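PDB 2P3P: DUF3256 domain-containing protein from Porphyromonas gingivalis W83, which is of unknown function but can bind magnesium through its DUF3256 domain, and the full-length protein is probably membrane-associated. Local coordinates for residues T58-L63 / R69-T74; F67-I70 / G76-F79; M155-S160 / L166-T171. One frame throughout, in Å; residues are numbered along the deposited sequence. Where two conformers were deposited one is given.

Contact 1: T58-L63 / R69-T74; sequences TVTFLL and RIQTST
Val59, Phe61 and Ile70 meet on one face of two adjacent antiparallel strands, and Ile70 supplies a separate branch to each partner. Its CG2, placed anti to the backbone N (chi1 -49° puts CG1 beside the N), reaches Val59 CG1 at 3.4 Å, closer than carbon atoms usually pack. The other branch runs out alongside Phe61: Ile70 CD1 comes to 3.7 Å from Phe61 CE1, and the two side chains point the same way from the strands. The approach to the ring is oblique. Phe61 also touches Phe16 of helix 11-18 and Leu35 of helix 29-39.

The opposite face carries Thr60, Leu62, Arg69 and Gln71 and is more polar and more exposed. Thr60 OG1 sits between its own backbone N and carbonyl carbon (chi1 65°), which turns the hydroxyl toward Gln71, with Thr60 OG1 to Gln71 CB at 3.2 Å. A water bridges the same OG1 to Arg69 O, donating to the carbonyl at 2.8 Å. Leu62 and Arg69 touch through their CB atoms, after which the arginine chain leads away to Glu77 and Glu161.

Two reciprocal backbone pairs fix the register. Thr60 N to Gln71 O (3.1 Å) is matched by the reverse bond, and Leu62 N donates to Arg69 O at 2.7 Å in a nearly straight bond, answered by Arg69 N to Leu62 O. Toward the start of strand 58-63 a water donates to Thr58 O and, weakly, to Gln71 O. The strands are consecutive in the chain, adjacent in the sheet and 168° apart in direction, which defines a beta hairpin within the seven-stranded antiparallel sheet.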
loop_
_atom_site.group_PDB
_atom_site.type_symbol
_atom_site.label_atom_id
_atom_site.label_comp_id
_atom_site.label_asym_id
_atom_site.label_seq_id
_atom_site.Cartn_x
_atom_site.Cartn_y
_atom_site.Cartn_z
ATOM N N THR A 58 -5.079 11.171 -15.787
ATOM C CA THR A 58 -5.642 9.937 -16.208
ATOM C C THR A 58 -5.645 9.007 -15.014
ATOM O O THR A 58 -4.667 8.946 -14.273
ATOM C CB THR A 58 -4.782 9.316 -17.267
ATOM O OG1 THR A 58 -3.464 9.102 -16.734
ATOM C CG2 THR A 58 -4.706 10.208 -18.474
ATOM N N VAL A 59 -6.725 8.260 -14.865
ATOM C CA VAL A 59 -6.869 7.321 -13.772
ATOM C C VAL A 59 -7.308 5.989 -14.361
ATOM O O VAL A 59 -8.210 5.969 -15.187
ATOM C CB VAL A 59 -7.920 7.863 -12.751
ATOM C CG1 VAL A 59 -7.960 6.990 -11.502
ATOM C CG2 VAL A 59 -7.616 9.327 -12.381
ATOM N N THR A 60 -6.635 4.891 -13.987
ATOM C CA THR A 60 -7.112 3.554 -14.311
ATOM C C THR A 60 -7.619 2.852 -13.059
ATOM O O THR A 60 -7.037 2.980 -11.967
ATOM C CB THR A 60 -6.014 2.726 -14.964
ATOM O OG1 THR A 60 -4.959 2.525 -14.023
ATOM C CG2 THR A 60 -5.466 3.469 -16.177
ATOM N N PHE A 61 -8.665 2.060 -13.225
ATOM C CA PHE A 61 -9.276 1.334 -12.130
ATOM C C PHE A 61 -9.282 -0.158 -12.419
ATOM O O PHE A 61 -9.576 -0.557 -13.548
ATOM C CB PHE A 61 -10.731 1.784 -11.954
ATOM C CG PHE A 61 -10.905 3.212 -11.530
ATOM C CD1 PHE A 61 -10.971 3.542 -10.189
ATOM C CD2 PHE A 61 -10.981 4.221 -12.461
ATOM C CE1 PHE A 61 -11.139 4.861 -9.800
ATOM C CE2 PHE A 61 -11.152 5.534 -12.064
ATOM C CZ PHE A 61 -11.210 5.833 -10.725
ATOM N N LEU A 62 -8.919 -0.958 -11.414
ATOM C CA LEU A 62 -9.262 -2.355 -11.344
ATOM C C LEU A 62 -10.287 -2.496 -10.227
ATOM O O LEU A 62 -9.979 -2.214 -9.087
ATOM C CB LEU A 62 -8.045 -3.228 -11.041
ATOM C CG LEU A 62 -6.953 -3.216 -12.114
ATOM C CD1 LEU A 62 -5.825 -4.134 -11.673
ATOM C CD2 LEU A 62 -7.501 -3.621 -13.471
ATOM N N LEU A 63 -11.503 -2.892 -10.599
ATOM C CA LEU A 63 -12.645 -2.991 -9.691
ATOM C C LEU A 63 -13.020 -4.462 -9.486
ATOM O O LEU A 63 -13.503 -5.102 -10.393
ATOM C CB LEU A 63 -13.849 -2.211 -10.235
ATOM C CG LEU A 63 -13.615 -0.718 -10.515
ATOM C CD1 LEU A 63 -14.838 -0.153 -11.245
ATOM C CD2 LEU A 63 -13.348 0.102 -9.256
ATOM N N ARG A 69 -7.887 -1.354 -7.171
ATOM C CA ARG A 69 -6.527 -0.879 -7.400
ATOM C C ARG A 69 -6.623 0.209 -8.435
ATOM O O ARG A 69 -7.146 -0.017 -9.548
ATOM C CB ARG A 69 -5.603 -2.019 -7.857
ATOM C CG ARG A 69 -4.106 -1.597 -7.991
ATOM C CD ARG A 69 -3.227 -2.713 -8.566
ATOM N NE ARG A 69 -3.159 -3.979 -7.834
ATOM C CZ ARG A 69 -2.400 -4.226 -6.775
ATOM N NH1 ARG A 69 -1.676 -3.274 -6.165
ATOM N NH2 ARG A 69 -2.431 -5.437 -6.256
ATOM N N ILE A 70 -6.184 1.390 -8.038
ATOM C CA ILE A 70 -6.210 2.576 -8.859
ATOM C C ILE A 70 -4.777 3.079 -9.171
ATOM O O ILE A 70 -3.926 3.169 -8.275
ATOM C CB ILE A 70 -6.993 3.656 -8.117
ATOM C CG1 ILE A 70 -8.331 3.091 -7.606
ATOM C CG2 ILE A 70 -7.260 4.799 -8.997
ATOM C CD1 ILE A 70 -9.140 4.089 -6.839
ATOM N N GLN A 71 -4.504 3.396 -10.430
ATOM C CA GLN A 71 -3.271 4.041 -10.794
ATOM C C GLN A 71 -3.574 5.473 -11.185
ATOM O O GLN A 71 -4.482 5.720 -11.979
ATOM C CB GLN A 71 -2.584 3.350 -11.976
ATOM C CG GLN A 71 -2.349 1.822 -11.735
ATOM C CD GLN A 71 -1.409 1.480 -10.562
ATOM O OE1 GLN A 71 -1.517 0.388 -9.974
ATOM N NE2 GLN A 71 -0.511 2.391 -10.215
ATOM N N THR A 72 -2.815 6.404 -10.614
ATOM C CA THR A 72 -2.971 7.828 -10.901
ATOM C C THR A 72 -1.652 8.418 -11.338
ATOM O O THR A 72 -0.570 7.865 -11.053
ATOM C CB THR A 72 -3.392 8.631 -9.655
ATOM O OG1 THR A 72 -2.285 8.759 -8.737
ATOM C CG2 THR A 72 -4.598 8.018 -8.981
ATOM N N SER A 73 -1.727 9.589 -11.953
ATOM C CA SER A 73 -0.525 10.335 -12.329
ATOM C C SER A 73 -0.055 11.279 -11.219
ATOM O O SER A 73 0.958 11.950 -11.361
ATOM C CB SER A 73 -0.779 11.135 -13.613
ATOM O OG SER A 73 -1.946 11.943 -13.527
ATOM N N THR A 74 -0.792 11.361 -10.118
ATOM C CA THR A 74 -0.476 12.373 -9.092
ATOM C C THR A 74 0.074 11.708 -7.827
ATOM O O THR A 74 1.267 11.839 -7.488
ATOM C CB THR A 74 -1.743 13.165 -8.748
ATOM O OG1 THR A 74 -2.774 12.253 -8.379
ATOM C CG2 THR A 74 -2.210 13.984 -9.935
HETATM O O HOH W 1 -3.004 6.523 -14.579
HETATM O O HOH W 2 -4.112 11.235 -11.742
HETATM O O HOH W 3 -5.646 0.179 -11.910
#

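Contact 2: F67-I70 / G76-F79; sequences FIRI and GEVF
Strands 67-70 and 77-79 run antiparallel, with axes 4.7 Å apart and directions 175° from each other. Ile70 and Val78 form a hydrogen-bonded pair: Ile70 N to Val78 O is 2.7 Å and nearly straight, and Val78 N returns a bond to Ile70 O at 2.9 Å. Arg69 and Phe79 form the adjoining non-hydrogen-bonded pair, where Phe79 CA approaches Ile68 O in a CA-H...O contact. Gly76, just before the strand, has a positive phi, a backbone shape in which a CB would be pressed against the preceding carbonyl O.

The side chains of Arg69 and Phe79 rise from the same face. Arg69 is extended to CD and then bends at chi3 (-60°), folding the guanidinium back across Phe79. The planes are 28° apart, and Phe79 CD1 lies 3.4 Å above the guanidinium plane, over its centre. Phe67 adds a second aromatic group: its CB is 3.7 Å from Phe79 CZ, but the two rings, though nearly parallel, are slid so far apart that they barely overlap. Glu77, its CG anti to the backbone N and its chain extended, brings OE2 to the guanidinium edge, where Arg69 NH1 and Glu77 OE2 form a salt bridge at 3.0 Å; its hydrogen bond is bent and weak. On the other face, Ile70 and Val78 pack at CB, and Val78 also meets Val94 and Thr96 of strand 90-98.

Arg69 NH2 has a further salt bridge to Glu161. With one face against an aromatic ring and two carboxylates at its nitrogens, the guanidinium is restrained in both tilt and rotation, and its charge is probably compensated by the two carboxylates.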
loop_
_atom_site.group_PDB
_atom_site.type_symbol
_atom_site.label_atom_id
_atom_site.label_comp_id
_atom_site.label_asym_id
_atom_site.label_seq_id
_atom_site.Cartn_x
_atom_site.Cartn_y
_atom_site.Cartn_z
ATOM N N PHE A 67 -11.226 -6.175 -3.867
ATOM C CA PHE A 67 -10.171 -5.147 -3.851
ATOM C C PHE A 67 -10.381 -4.158 -5.016
ATOM O O PHE A 67 -10.961 -4.515 -6.063
ATOM C CB PHE A 67 -8.794 -5.815 -3.985
ATOM C CG PHE A 67 -8.580 -6.496 -5.329
ATOM C CD1 PHE A 67 -8.048 -5.781 -6.400
ATOM C CD2 PHE A 67 -8.879 -7.833 -5.512
ATOM C CE1 PHE A 67 -7.874 -6.366 -7.623
ATOM C CE2 PHE A 67 -8.695 -8.434 -6.801
ATOM C CZ PHE A 67 -8.198 -7.699 -7.810
ATOM N N ILE A 68 -9.913 -2.928 -4.825
ATOM C CA ILE A 68 -9.875 -1.913 -5.861
ATOM C C ILE A 68 -8.422 -1.403 -5.947
ATOM O O ILE A 68 -7.821 -1.054 -4.926
ATOM C CB ILE A 68 -10.840 -0.751 -5.519
ATOM C CG1 ILE A 68 -12.294 -1.271 -5.607
ATOM C CG2 ILE A 68 -10.546 0.484 -6.381
ATOM C CD1 ILE A 68 -13.288 -0.367 -5.042
ATOM N N ARG A 69 -7.887 -1.354 -7.171
ATOM C CA ARG A 69 -6.527 -0.879 -7.400
ATOM C C ARG A 69 -6.623 0.209 -8.435
ATOM O O ARG A 69 -7.146 -0.017 -9.548
ATOM C CB ARG A 69 -5.603 -2.019 -7.857
ATOM C CG ARG A 69 -4.106 -1.597 -7.991
ATOM C CD ARG A 69 -3.227 -2.713 -8.566
ATOM N NE ARG A 69 -3.159 -3.979 -7.834
ATOM C CZ ARG A 69 -2.400 -4.226 -6.775
ATOM N NH1 ARG A 69 -1.676 -3.274 -6.165
ATOM N NH2 ARG A 69 -2.431 -5.437 -6.256
ATOM N N ILE A 70 -6.184 1.390 -8.038
ATOM C CA ILE A 70 -6.210 2.576 -8.859
ATOM C C ILE A 70 -4.777 3.079 -9.171
ATOM O O ILE A 70 -3.926 3.169 -8.275
ATOM C CB ILE A 70 -6.993 3.656 -8.117
ATOM C CG1 ILE A 70 -8.331 3.091 -7.606
ATOM C CG2 ILE A 70 -7.260 4.799 -8.997
ATOM C CD1 ILE A 70 -9.140 4.089 -6.839
ATOM N N GLY A 76 0.132 8.343 -7.201
ATOM C CA GLY A 76 0.613 6.993 -7.415
ATOM C C GLY A 76 -0.528 5.979 -7.336
ATOM O O GLY A 76 -1.643 6.254 -7.794
ATOM N N GLU A 77 -0.209 4.802 -6.822
ATOM C CA GLU A 77 -1.171 3.697 -6.690
ATOM C C GLU A 77 -1.960 3.794 -5.391
ATOM O O GLU A 77 -1.383 3.998 -4.333
ATOM C CB GLU A 77 -0.436 2.365 -6.676
ATOM C CG GLU A 77 -1.364 1.207 -6.493
ATOM C CD GLU A 77 -0.650 -0.107 -6.544
ATOM O OE1 GLU A 77 -0.014 -0.443 -5.507
ATOM O OE2 GLU A 77 -0.731 -0.774 -7.587
ATOM N N VAL A 78 -3.272 3.576 -5.481
ATOM C CA VAL A 78 -4.151 3.402 -4.325
ATOM C C VAL A 78 -4.778 2.028 -4.410
ATOM O O VAL A 78 -5.447 1.698 -5.410
ATOM C CB VAL A 78 -5.269 4.489 -4.327
ATOM C CG1 VAL A 78 -6.377 4.217 -3.204
ATOM C CG2 VAL A 78 -4.705 5.861 -4.280
ATOM N N PHE A 79 -4.558 1.228 -3.359
ATOM C CA PHE A 79 -5.061 -0.128 -3.307
ATOM C C PHE A 79 -5.871 -0.222 -2.021
ATOM O O PHE A 79 -5.392 0.153 -0.974
ATOM C CB PHE A 79 -3.921 -1.122 -3.314
ATOM C CG PHE A 79 -4.371 -2.533 -3.291
ATOM C CD1 PHE A 79 -4.758 -3.161 -4.482
ATOM C CD2 PHE A 79 -4.430 -3.240 -2.101
ATOM C CE1 PHE A 79 -5.189 -4.515 -4.484
ATOM C CE2 PHE A 79 -4.857 -4.587 -2.100
ATOM C CZ PHE A 79 -5.252 -5.206 -3.281
#

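Contact 3: M155-S160 / L166-T171; sequences MQVSLS and LSIRQT
Gln156 and Arg169 pair across a beta hairpin at the edge of a four-stranded antiparallel sheet, where strands 155-159 and 166-170 run 161° apart. Of the residues here Gln156, Met155 and Leu166 lose most surface to the opposing strand. Gln156 and Arg169 lie side by side on the more exposed face, where Gln156 CB lies 3.8 Å from Arg169 CG, with amide and guanidinium planes 65° apart and hence not stacked. Arg169 CG occupies the position between its backbone N and carbonyl carbon (chi1 63°), which carries it over Gln156 O. Thr171 CG2 comes to Gln156 CB at the open end of the hairpin, away from the turn.

Met155, present as selenomethionine, stands on the buried face with Val157, Leu159, Leu166 and Ile168. Its CB lies 3.8 Å from Ile168 CG1, and the extended chain then carries SE away from strand 166-170, past Ile168 CD1. Ile168 is gripped from a second direction by Val157, whose CG2 is 3.5 Å from Ile168 CD1.

Leu166 closes the other end of this face. Its CB packs on Leu159 CD1 at 4.0 Å, the two side chains crossing at about a right angle, while its CD2 reaches Val157 CG1. Leu166 and Ile168 also touch Tyr195 of the next strand, and Val157 and Leu159 lie on Val95 and Cys93 of strand 90-98, so the apolar face is shared with other strands.

Between these side chains the backbone bonds come in two reciprocal pairs, Gln156 with Arg169 and Ser158 with Ser167; Ser158 N to Ser167 O is nearly straight. Over the polar face a water donates to Gln156 O at 2.8 Å and accepts from Arg169 NE at 3.0 Å.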
loop_
_atom_site.group_PDB
_atom_site.type_symbol
_atom_site.label_atom_id
_atom_site.label_comp_id
_atom_site.label_asym_id
_atom_site.label_seq_id
_atom_site.Cartn_x
_atom_site.Cartn_y
_atom_site.Cartn_z
HETATM N N MSE A 155 10.098 2.195 1.798
HETATM C CA MSE A 155 9.571 0.839 1.759
HETATM C C MSE A 155 8.270 0.805 0.959
HETATM O O MSE A 155 7.402 1.685 1.071
HETATM C CB MSE A 155 9.337 0.257 3.175
HETATM C CG MSE A 155 10.595 0.184 4.043
HETATM SE SE MSE A 155 10.133 -0.096 5.908
HETATM C CE MSE A 155 11.884 0.378 6.756
ATOM N N GLN A 156 8.157 -0.212 0.115
ATOM C CA GLN A 156 6.975 -0.425 -0.705
ATOM C C GLN A 156 6.160 -1.604 -0.158
ATOM O O GLN A 156 6.671 -2.720 0.036
ATOM C CB GLN A 156 7.385 -0.732 -2.161
ATOM C CG GLN A 156 6.174 -0.938 -3.079
ATOM C CD GLN A 156 6.557 -1.025 -4.539
ATOM O OE1 GLN A 156 7.749 -1.197 -4.884
ATOM N NE2 GLN A 156 5.566 -0.993 -5.389
ATOM N N VAL A 157 4.888 -1.340 0.096
ATOM C CA VAL A 157 3.972 -2.341 0.557
ATOM C C VAL A 157 3.057 -2.877 -0.555
ATOM O O VAL A 157 2.574 -2.116 -1.379
ATOM C CB VAL A 157 3.101 -1.714 1.630
ATOM C CG1 VAL A 157 2.006 -2.667 2.074
ATOM C CG2 VAL A 157 4.000 -1.248 2.841
ATOM N N SER A 158 2.824 -4.186 -0.516
ATOM C CA SER A 158 1.799 -4.857 -1.351
ATOM C C SER A 158 0.831 -5.656 -0.466
ATOM O O SER A 158 1.195 -6.680 0.092
ATOM C CB SER A 158 2.448 -5.825 -2.321
ATOM O OG SER A 158 1.487 -6.282 -3.267
ATOM N N LEU A 159 -0.381 -5.175 -0.339
ATOM C CA LEU A 159 -1.445 -5.964 0.326
ATOM C C LEU A 159 -1.947 -7.025 -0.654
ATOM O O LEU A 159 -2.189 -6.752 -1.856
ATOM C CB LEU A 159 -2.560 -4.988 0.743
ATOM C CG LEU A 159 -3.761 -5.553 1.453
ATOM C CD1 LEU A 159 -3.361 -6.234 2.755
ATOM C CD2 LEU A 159 -4.731 -4.373 1.685
ATOM N N SER A 160 -2.072 -8.263 -0.179
ATOM C CA SER A 160 -2.657 -9.322 -0.996
ATOM C C SER A 160 -4.074 -8.999 -1.481
ATOM O O SER A 160 -4.881 -8.328 -0.803
ATOM C CB SER A 160 -2.667 -10.669 -0.258
ATOM O OG SER A 160 -3.234 -11.725 -1.079
ATOM N N LEU A 166 0.093 -9.073 3.846
ATOM C CA LEU A 166 0.821 -8.042 3.084
ATOM C C LEU A 166 2.290 -8.356 3.152
ATOM O O LEU A 166 2.729 -9.058 4.082
ATOM C CB LEU A 166 0.545 -6.626 3.595
ATOM C CG LEU A 166 1.092 -6.094 4.928
ATOM C CD1 LEU A 166 2.592 -5.848 4.917
ATOM C CD2 LEU A 166 0.359 -4.758 5.286
ATOM N N SER A 167 3.024 -7.850 2.155
ATOM C CA SER A 167 4.451 -7.971 2.055
ATOM C C SER A 167 5.028 -6.563 1.929
ATOM O O SER A 167 4.407 -5.666 1.350
ATOM C CB SER A 167 4.781 -8.831 0.828
ATOM O OG SER A 167 6.138 -9.108 0.693
ATOM N N ILE A 168 6.169 -6.326 2.551
ATOM C CA ILE A 168 6.811 -5.007 2.498
ATOM C C ILE A 168 8.276 -5.191 2.165
ATOM O O ILE A 168 8.959 -6.017 2.784
ATOM C CB ILE A 168 6.567 -4.198 3.814
ATOM C CG1 ILE A 168 7.102 -2.744 3.717
ATOM C CG2 ILE A 168 7.085 -5.008 5.074
ATOM C CD1 ILE A 168 6.740 -1.899 4.960
ATOM N N ARG A 169 8.760 -4.404 1.207
ATOM C CA ARG A 169 10.109 -4.499 0.694
ATOM C C ARG A 169 10.763 -3.139 0.912
ATOM O O ARG A 169 10.117 -2.101 0.694
ATOM C CB ARG A 169 10.137 -4.877 -0.793
ATOM C CG ARG A 169 9.492 -3.888 -1.721
ATOM C CD ARG A 169 9.425 -4.340 -3.187
ATOM N NE ARG A 169 8.676 -5.592 -3.359
ATOM C CZ ARG A 169 8.933 -6.495 -4.312
ATOM N NH1 ARG A 169 9.888 -6.295 -5.203
ATOM N NH2 ARG A 169 8.216 -7.595 -4.391
ATOM N N GLN A 170 11.993 -3.146 1.419
ATOM C CA GLN A 170 12.784 -1.931 1.432
ATOM C C GLN A 170 13.172 -1.570 0.009
ATOM O O GLN A 170 13.509 -2.422 -0.817
ATOM C CB GLN A 170 13.983 -1.975 2.422
ATOM C CG GLN A 170 15.063 -3.066 2.182
ATOM C CD GLN A 170 16.043 -2.695 1.088
ATOM O OE1 GLN A 170 16.151 -1.530 0.722
ATOM N NE2 GLN A 170 16.680 -3.689 0.499
ATOM N N THR A 171 13.088 -0.286 -0.294
ATOM C CA THR A 171 13.482 0.193 -1.607
ATOM C C THR A 171 14.674 1.137 -1.486
ATOM O O THR A 171 14.912 1.928 -2.399
ATOM C CB THR A 171 12.316 0.847 -2.364
ATOM O OG1 THR A 171 11.742 1.878 -1.565
ATOM C CG2 THR A 171 11.189 -0.152 -2.698
HETATM O O HOH W 4 6.298 -4.867 -1.716
#

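Overall arrangement
Contacts 1 and 2 are successive hairpins of one seven-stranded antiparallel sheet and share strand 67-72, with Arg69 and Ile70 working in both; their centres lie 6 Å apart. Contact 3 is a hairpin of the separate four-stranded sheet, its centre about 14 Å from that of contact 2 and 19 Å from that of contact 1. Contact 2 is the buried one and includes a salt bridge against an aromatic ring. Contacts 1 and 3 are partly buried, each pairing an apolar face with a polar, water-bridged one. Phe79 of contact 2 packs against the Leu159 and Ser160 carbonyls of contact 3, whereas contacts 1 and 3 do not touch.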